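Local structure of rRNA adenine N-6-methyltransferase (Saccharopolyspora erythraea, 6NVM) at residues R172-T175 with W181-L184; V186-W189 with E193-F196. The protein dimethylates one specific adenine of 23S rRNA at N6 using S-adenosyl-L-methionine, which weakens ribosome binding by macrolide, lincosamide and streptogramin B antibiotics. All coordinates share one frame; numbering follows the deposited sequence. Where two conformers were deposited one is given.

Contact 1: residues R172-T175 with W181-L184; sequences RKRT and WSRL. With SO4 (sulfate ion), chain B.
K173 and S182 bring together two consecutive helices joined by a short loop, beside the Rossmann-like methyltransferase sheet. The carbonyl oxygen of K173, near the C-terminal end of helix 168-175, receives a weak, bent hydrogen bond from the backbone N of S182 (3.4 Å, 142°). The flexible lysine chain then runs alongside the loop, its CE packing on CB of S182 at 4.0 Å. NZ is 4.7 Å from O3 of a bound sulfate, too far for a hydrogen bond, though the opposite charges probably attract.

R174 starts out away from the second segment and returns because its chain bends at chi2 (-64°). CD comes to 3.6 Å from OG of S182, and NH1 reaches CD2 of L184, a long arginine being able to lay apolar methylenes and a flat cation on different neighbours. O4 of the sulfate hangs over one face of the guanidinium. The contact buries NE, which has no partner in the model; V150 and W194 also pack against the side chain.

T175 contributes its carbonyl oxygen, which rests against CZ3 and CH2 of the W181 indole; its hydroxyl turns back to the carbonyl of A171.

S182 is the N-cap of helix 183-188, where a small hydroxyl residue can serve exposed amides or an anion drawn to the helix start. Here the sulfate, probably from the crystallisation liquor, fills that place. R183, also salt-bridged to E239, lies beside it with NH1 at a doubtfully short distance from O2. O3 takes two bonds: from OG of S182 at 2.7 Å, and from N of L184 at 2.9 Å and 161°.

Contact 2: residues V186-W189 with E193-F196; sequences VMTW and EWEF
T188 and W194 meet at about a right angle, the threonine hydroxyl arriving at the edge of the indole where its one N-H lies. This joins the last turn of helix 183-188 to strand 192-200, an outermost strand of the mixed methyltransferase sheet, across a tight helix-to-strand turn. NE1 of W194 donates to OG1 of T188 at 2.9 Å; the bond is bent, 133° at the hydrogen, and the oxygen is tilted 16° out of the ring plane. With chi1 of 62°, OG1 lies between the backbone N and the carbonyl carbon, from where it also hydrogen-bonds to the carbonyl oxygen of L184 one turn earlier. Threonine suits the spot because its hydroxyl can accept from the indole and donate to that carbonyl.

W189 and W194 are arranged quite differently. Their side chains run past each other in opposite directions and their ring planes are nearly parallel but displaced from each other, meeting obliquely. The touch is between CE3 of W189 and CD1 of W194, at 3.9 Å. CG of W189 stands anti to the backbone N, which swings the six-membered ring across to the strand and brings CZ3 to 3.8 Å from the backbone N of W194. Beyond the contact, W189 packs on P282 and L286 and makes a cation-pi interaction with R221, while W194 lies against M216 and L218 of strand 213-220.

The backbone of E193 and E195 bonds to strand 213-220, so the intervening N of W194 faces the other way, and it has no partner in the model. The chemistry is therefore uneven: the buried indole N-H is satisfied by the threonine, whereas the strand's outward amide is screened by an aromatic ring without gaining an acceptor.

Contact 1 closes before contact 2 opens, and their centres are about 7 Å apart. Helix 183-188 serves both: its start faces helix 168-175, and its end turns into strand 192-200. Together they follow the chain as it passes from strand 159-167 to strand 192-200, which flanks 213-220 in the 3-2-1-4-5-7-6 sheet order of class I methyltransferases. The contacts also touch directly, with O of R174 3.3 Å from CE3 of W194, and T175 packing on E195 and F196. The two helices thus pack beside the edge of the sheet formed by strand 192-200, away from the predicted S-adenosyl-L-methionine site, and the contacts meet the C-terminal helices through E239 and L286.

Contact 1: residues R172-T175 with W181-L184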
ATOM      1  N   ARG A 172       9.818   0.653   3.217  1.00 31.89           N
ATOM      2  CA  ARG A 172      10.901   0.420   2.267  1.00 35.64           C
ATOM      3  C   ARG A 172      10.753  -0.933   1.577  1.00 36.70           C
ATOM      4  O   ARG A 172      10.930  -1.039   0.358  1.00 36.11           O
ATOM      5  CB  ARG A 172      12.250   0.513   2.977  1.00 45.10           C
ATOM      6  CG  ARG A 172      12.663   1.927   3.366  1.00 57.94           C
ATOM      7  CD  ARG A 172      14.138   1.971   3.731  1.00 74.08           C
ATOM      8  NE  ARG A 172      14.572   3.294   4.166  1.00 90.31           N
ATOM      9  CZ  ARG A 172      15.807   3.577   4.569  1.00106.38           C
ATOM     10  NH1 ARG A 172      16.737   2.631   4.593  1.00112.20           N
ATOM     11  NH2 ARG A 172      16.116   4.810   4.949  1.00112.14           N
ATOM     12  N   LYS A 173      10.433  -1.980   2.337  1.00 42.79           N
ATOM     13  CA  LYS A 173      10.288  -3.300   1.736  1.00 50.15           C
ATOM     14  C   LYS A 173       9.121  -3.329   0.754  1.00 45.67           C
ATOM     15  O   LYS A 173       9.245  -3.853  -0.361  1.00 44.24           O
ATOM     16  CB  LYS A 173      10.102  -4.360   2.822  1.00 63.51           C
ATOM     17  CG  LYS A 173      10.436  -5.770   2.347  1.00 77.54           C
ATOM     18  CD  LYS A 173      10.035  -6.844   3.355  1.00 86.25           C
ATOM     19  CE  LYS A 173       8.534  -7.107   3.337  1.00 89.40           C
ATOM     20  NZ  LYS A 173       8.189  -8.451   3.882  1.00 91.53           N
ATOM     21  N   ARG A 174       7.974  -2.763   1.151  1.00 40.63           N
ATOM     22  CA  ARG A 174       6.775  -2.834   0.323  1.00 35.95           C
ATOM     23  C   ARG A 174       6.867  -1.957  -0.918  1.00 35.95           C
ATOM     24  O   ARG A 174       6.082  -2.147  -1.852  1.00 37.94           O
ATOM     25  CB  ARG A 174       5.543  -2.435   1.145  1.00 39.44           C
ATOM     26  CG  ARG A 174       5.230  -3.365   2.317  1.00 44.40           C
ATOM     27  CD  ARG A 174       4.870  -4.775   1.852  1.00 49.98           C
ATOM     28  NE  ARG A 174       4.517  -5.655   2.969  1.00 57.06           N
ATOM     29  CZ  ARG A 174       3.276  -5.973   3.335  1.00 63.05           C
ATOM     30  NH1 ARG A 174       2.224  -5.498   2.680  1.00 61.40           N
ATOM     31  NH2 ARG A 174       3.080  -6.780   4.369  1.00 67.93           N
ATOM     32  N   THR A 175       7.797  -1.007  -0.954  1.00 34.20           N
ATOM     33  CA  THR A 175       7.987  -0.147  -2.113  1.00 35.77           C
ATOM     34  C   THR A 175       9.296  -0.415  -2.839  1.00 38.95           C
ATOM     35  O   THR A 175       9.598   0.282  -3.812  1.00 42.14           O
ATOM     36  CB  THR A 175       7.944   1.328  -1.694  1.00 33.30           C
ATOM     37  OG1 THR A 175       9.018   1.593  -0.777  1.00 34.33           O
ATOM     38  CG2 THR A 175       6.606   1.668  -1.036  1.00 32.24           C
ATOM     39  N   TRP A 181      12.259  -6.540  -2.609  1.00 46.00           N
ATOM     40  CA  TRP A 181      10.855  -6.437  -2.992  1.00 45.67           C
ATOM     41  C   TRP A 181      10.007  -7.455  -2.247  1.00 46.88           C
ATOM     42  O   TRP A 181      10.344  -8.643  -2.195  1.00 46.08           O
ATOM     43  CB  TRP A 181      10.690  -6.635  -4.500  1.00 43.78           C
ATOM     44  CG  TRP A 181      11.291  -5.524  -5.275  1.00 40.39           C
ATOM     45  CD1 TRP A 181      12.555  -5.467  -5.784  1.00 40.73           C
ATOM     46  CD2 TRP A 181      10.661  -4.289  -5.614  1.00 38.03           C
ATOM     47  NE1 TRP A 181      12.749  -4.269  -6.426  1.00 42.36           N
ATOM     48  CE2 TRP A 181      11.601  -3.527  -6.335  1.00 39.35           C
ATOM     49  CE3 TRP A 181       9.394  -3.753  -5.379  1.00 37.31           C
ATOM     50  CZ2 TRP A 181      11.313  -2.262  -6.830  1.00 37.92           C
ATOM     51  CZ3 TRP A 181       9.108  -2.490  -5.871  1.00 38.53           C
ATOM     52  CH2 TRP A 181      10.067  -1.760  -6.587  1.00 39.29           C
ATOM     53  N   SER A 182       8.904  -6.977  -1.683  1.00 51.51           N
ATOM     54  CA  SER A 182       7.916  -7.847  -1.067  1.00 51.50           C
ATOM     55  C   SER A 182       7.210  -8.687  -2.125  1.00 46.12           C
ATOM     56  O   SER A 182       6.913  -8.212  -3.224  1.00 42.91           O
ATOM     57  CB  SER A 182       6.895  -7.003  -0.304  1.00 55.69           C
ATOM     58  OG  SER A 182       5.744  -7.754   0.035  1.00 59.95           O
ATOM     59  N   ARG A 183       6.942  -9.946  -1.781  1.00 41.59           N
ATOM     60  CA  ARG A 183       6.179 -10.818  -2.665  1.00 39.41           C
ATOM     61  C   ARG A 183       4.805 -10.233  -2.974  1.00 35.55           C
ATOM     62  O   ARG A 183       4.336 -10.294  -4.116  1.00 29.87           O
ATOM     63  CB  ARG A 183       6.042 -12.195  -2.017  1.00 42.11           C
ATOM     64  CG  ARG A 183       5.109 -13.178  -2.729  1.00 49.99           C
ATOM     65  CD  ARG A 183       4.892 -14.417  -1.862  1.00 58.33           C
ATOM     66  NE  ARG A 183       3.613 -15.082  -2.114  1.00 64.71           N
ATOM     67  CZ  ARG A 183       2.443 -14.671  -1.631  1.00 69.61           C
ATOM     68  NH1 ARG A 183       2.368 -13.575  -0.884  1.00 71.17           N
ATOM     69  NH2 ARG A 183       1.332 -15.345  -1.909  1.00 70.61           N
ATOM     70  N   LEU A 184       4.130  -9.687  -1.963  1.00 36.48           N
ATOM     71  CA  LEU A 184       2.808  -9.115  -2.192  1.00 37.94           C
ATOM     72  C   LEU A 184       2.878  -7.939  -3.161  1.00 31.13           C
ATOM     73  O   LEU A 184       1.985  -7.760  -3.995  1.00 29.50           O
ATOM     74  CB  LEU A 184       2.188  -8.686  -0.862  1.00 37.62           C
ATOM     75  CG  LEU A 184       0.770  -8.108  -0.921  1.00 37.95           C
ATOM     76  CD1 LEU A 184      -0.226  -9.134  -1.450  1.00 37.22           C
ATOM     77  CD2 LEU A 184       0.339  -7.620   0.453  1.00 39.09           C
TER
HETATM   78  S   SO4 B 301       4.302 -11.173   1.539  0.82 84.95           S
HETATM   79  O1  SO4 B 301       5.172 -12.057   2.311  0.82 86.18           O
HETATM   80  O2  SO4 B 301       3.463 -11.972   0.651  0.82 84.49           O
HETATM   81  O3  SO4 B 301       5.122 -10.257   0.750  0.82 83.10           O
HETATM   82  O4  SO4 B 301       3.449 -10.405   2.446  0.82 85.48           O

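Contact 2: residues V186-W189 with E193-F196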
ATOM      1  N   VAL A 186       5.013  -7.561  -5.664  1.00 30.86           N
ATOM      2  CA  VAL A 186       5.169  -8.112  -7.010  1.00 29.93           C
ATOM      3  C   VAL A 186       3.853  -8.707  -7.499  1.00 29.95           C
ATOM      4  O   VAL A 186       3.454  -8.504  -8.654  1.00 29.78           O
ATOM      5  CB  VAL A 186       6.304  -9.151  -7.021  1.00 33.16           C
ATOM      6  CG1 VAL A 186       6.420  -9.824  -8.391  1.00 31.80           C
ATOM      7  CG2 VAL A 186       7.625  -8.502  -6.618  1.00 31.00           C
ATOM      8  N   MET A 187       3.160  -9.448  -6.626  0.61 27.70           N
ATOM      9  CA  MET A 187       1.908 -10.098  -7.007  0.61 30.70           C
ATOM     10  C   MET A 187       0.849  -9.083  -7.418  0.61 29.89           C
ATOM     11  O   MET A 187       0.075  -9.329  -8.353  0.61 29.83           O
ATOM     12  CB  MET A 187       1.390 -10.949  -5.847  0.61 35.57           C
ATOM     13  CG  MET A 187       2.243 -12.167  -5.528  0.61 41.91           C
ATOM     14  SD  MET A 187       1.830 -13.598  -6.548  0.61 47.57           S
ATOM     15  CE  MET A 187       0.233 -14.055  -5.884  0.61 50.93           C
ATOM     16  N   THR A 188       0.772  -7.953  -6.718  1.00 30.03           N
ATOM     17  CA  THR A 188      -0.273  -6.961  -6.951  1.00 29.50           C
ATOM     18  C   THR A 188       0.155  -5.842  -7.892  1.00 28.46           C
ATOM     19  O   THR A 188      -0.677  -4.999  -8.242  1.00 27.64           O
ATOM     20  CB  THR A 188      -0.732  -6.344  -5.619  1.00 28.42           C
ATOM     21  OG1 THR A 188       0.365  -5.674  -4.991  1.00 31.76           O
ATOM     22  CG2 THR A 188      -1.275  -7.415  -4.687  1.00 28.70           C
ATOM     23  N   TRP A 189       1.417  -5.822  -8.314  1.00 29.90           N
ATOM     24  CA  TRP A 189       1.905  -4.767  -9.197  1.00 30.42           C
ATOM     25  C   TRP A 189       1.062  -4.580 -10.450  1.00 29.56           C
ATOM     26  O   TRP A 189       0.929  -3.431 -10.905  1.00 27.73           O
ATOM     27  CB  TRP A 189       3.361  -5.072  -9.579  1.00 30.29           C
ATOM     28  CG  TRP A 189       4.079  -3.920 -10.191  1.00 32.85           C
ATOM     29  CD1 TRP A 189       4.319  -3.707 -11.519  1.00 35.53           C
ATOM     30  CD2 TRP A 189       4.655  -2.810  -9.497  1.00 35.12           C
ATOM     31  NE1 TRP A 189       5.010  -2.532 -11.692  1.00 38.50           N
ATOM     32  CE2 TRP A 189       5.230  -1.963 -10.465  1.00 38.77           C
ATOM     33  CE3 TRP A 189       4.745  -2.453  -8.150  1.00 37.49           C
ATOM     34  CZ2 TRP A 189       5.890  -0.783 -10.127  1.00 42.38           C
ATOM     35  CZ3 TRP A 189       5.397  -1.277  -7.817  1.00 40.50           C
ATOM     36  CH2 TRP A 189       5.963  -0.460  -8.800  1.00 42.19           C
ATOM     37  N   GLU A 193       0.128   0.451  -8.057  1.00 29.96           N
ATOM     38  CA  GLU A 193       1.430   1.079  -7.878  1.00 31.42           C
ATOM     39  C   GLU A 193       1.713   1.205  -6.383  1.00 28.94           C
ATOM     40  O   GLU A 193       0.808   1.481  -5.589  1.00 30.94           O
ATOM     41  CB  GLU A 193       1.470   2.456  -8.551  1.00 33.60           C
ATOM     42  CG  GLU A 193       1.035   2.459 -10.018  1.00 36.84           C
ATOM     43  CD  GLU A 193       0.870   3.866 -10.592  1.00 46.68           C
ATOM     44  OE1 GLU A 193       0.911   4.845  -9.823  1.00 45.27           O
ATOM     45  OE2 GLU A 193       0.699   3.989 -11.824  1.00 50.87           O
ATOM     46  N   TRP A 194       2.961   0.950  -5.995  1.00 31.31           N
ATOM     47  CA  TRP A 194       3.423   1.098  -4.618  1.00 30.63           C
ATOM     48  C   TRP A 194       4.526   2.145  -4.631  1.00 35.51           C
ATOM     49  O   TRP A 194       5.535   1.973  -5.322  1.00 34.95           O
ATOM     50  CB  TRP A 194       3.959  -0.221  -4.047  1.00 29.17           C
ATOM     51  CG  TRP A 194       2.978  -1.374  -3.987  1.00 29.41           C
ATOM     52  CD1 TRP A 194       2.367  -1.992  -5.039  1.00 31.41           C
ATOM     53  CD2 TRP A 194       2.542  -2.067  -2.810  1.00 33.56           C
ATOM     54  NE1 TRP A 194       1.562  -3.016  -4.588  1.00 30.47           N
ATOM     55  CE2 TRP A 194       1.654  -3.081  -3.224  1.00 33.58           C
ATOM     56  CE3 TRP A 194       2.810  -1.921  -1.444  1.00 35.12           C
ATOM     57  CZ2 TRP A 194       1.033  -3.944  -2.322  1.00 35.14           C
ATOM     58  CZ3 TRP A 194       2.187  -2.772  -0.548  1.00 35.86           C
ATOM     59  CH2 TRP A 194       1.310  -3.772  -0.991  1.00 37.25           C
ATOM     60  N   GLU A 195       4.348   3.214  -3.858  0.59 32.51           N
ATOM     61  CA  GLU A 195       5.236   4.365  -3.940  0.59 33.45           C
ATOM     62  C   GLU A 195       5.723   4.757  -2.552  0.59 32.39           C
ATOM     63  O   GLU A 195       4.926   4.864  -1.614  0.59 31.44           O
ATOM     64  CB  GLU A 195       4.521   5.539  -4.625  0.59 35.57           C
ATOM     65  CG  GLU A 195       4.097   5.229  -6.065  0.59 39.54           C
ATOM     66  CD  GLU A 195       3.228   6.313  -6.692  0.59 48.25           C
ATOM     67  OE1 GLU A 195       2.816   7.251  -5.977  0.59 50.14           O
ATOM     68  OE2 GLU A 195       2.952   6.219  -7.909  0.59 48.88           O
ATOM     69  N   PHE A 196       7.036   4.953  -2.424  1.00 32.40           N
ATOM     70  CA  PHE A 196       7.638   5.471  -1.201  1.00 34.31           C
ATOM     71  C   PHE A 196       7.658   6.991  -1.294  1.00 34.65           C
ATOM     72  O   PHE A 196       8.233   7.551  -2.237  1.00 35.12           O
ATOM     73  CB  PHE A 196       9.052   4.921  -1.023  1.00 38.29           C
ATOM     74  CG  PHE A 196       9.724   5.361   0.248  1.00 39.37           C
ATOM     75  CD1 PHE A 196       9.610   4.606   1.401  1.00 38.82           C
ATOM     76  CD2 PHE A 196      10.471   6.527   0.288  1.00 42.80           C
ATOM     77  CE1 PHE A 196      10.225   5.002   2.567  1.00 40.46           C
ATOM     78  CE2 PHE A 196      11.086   6.929   1.456  1.00 41.04           C
ATOM     79  CZ  PHE A 196      10.965   6.166   2.595  1.00 40.54           C
TER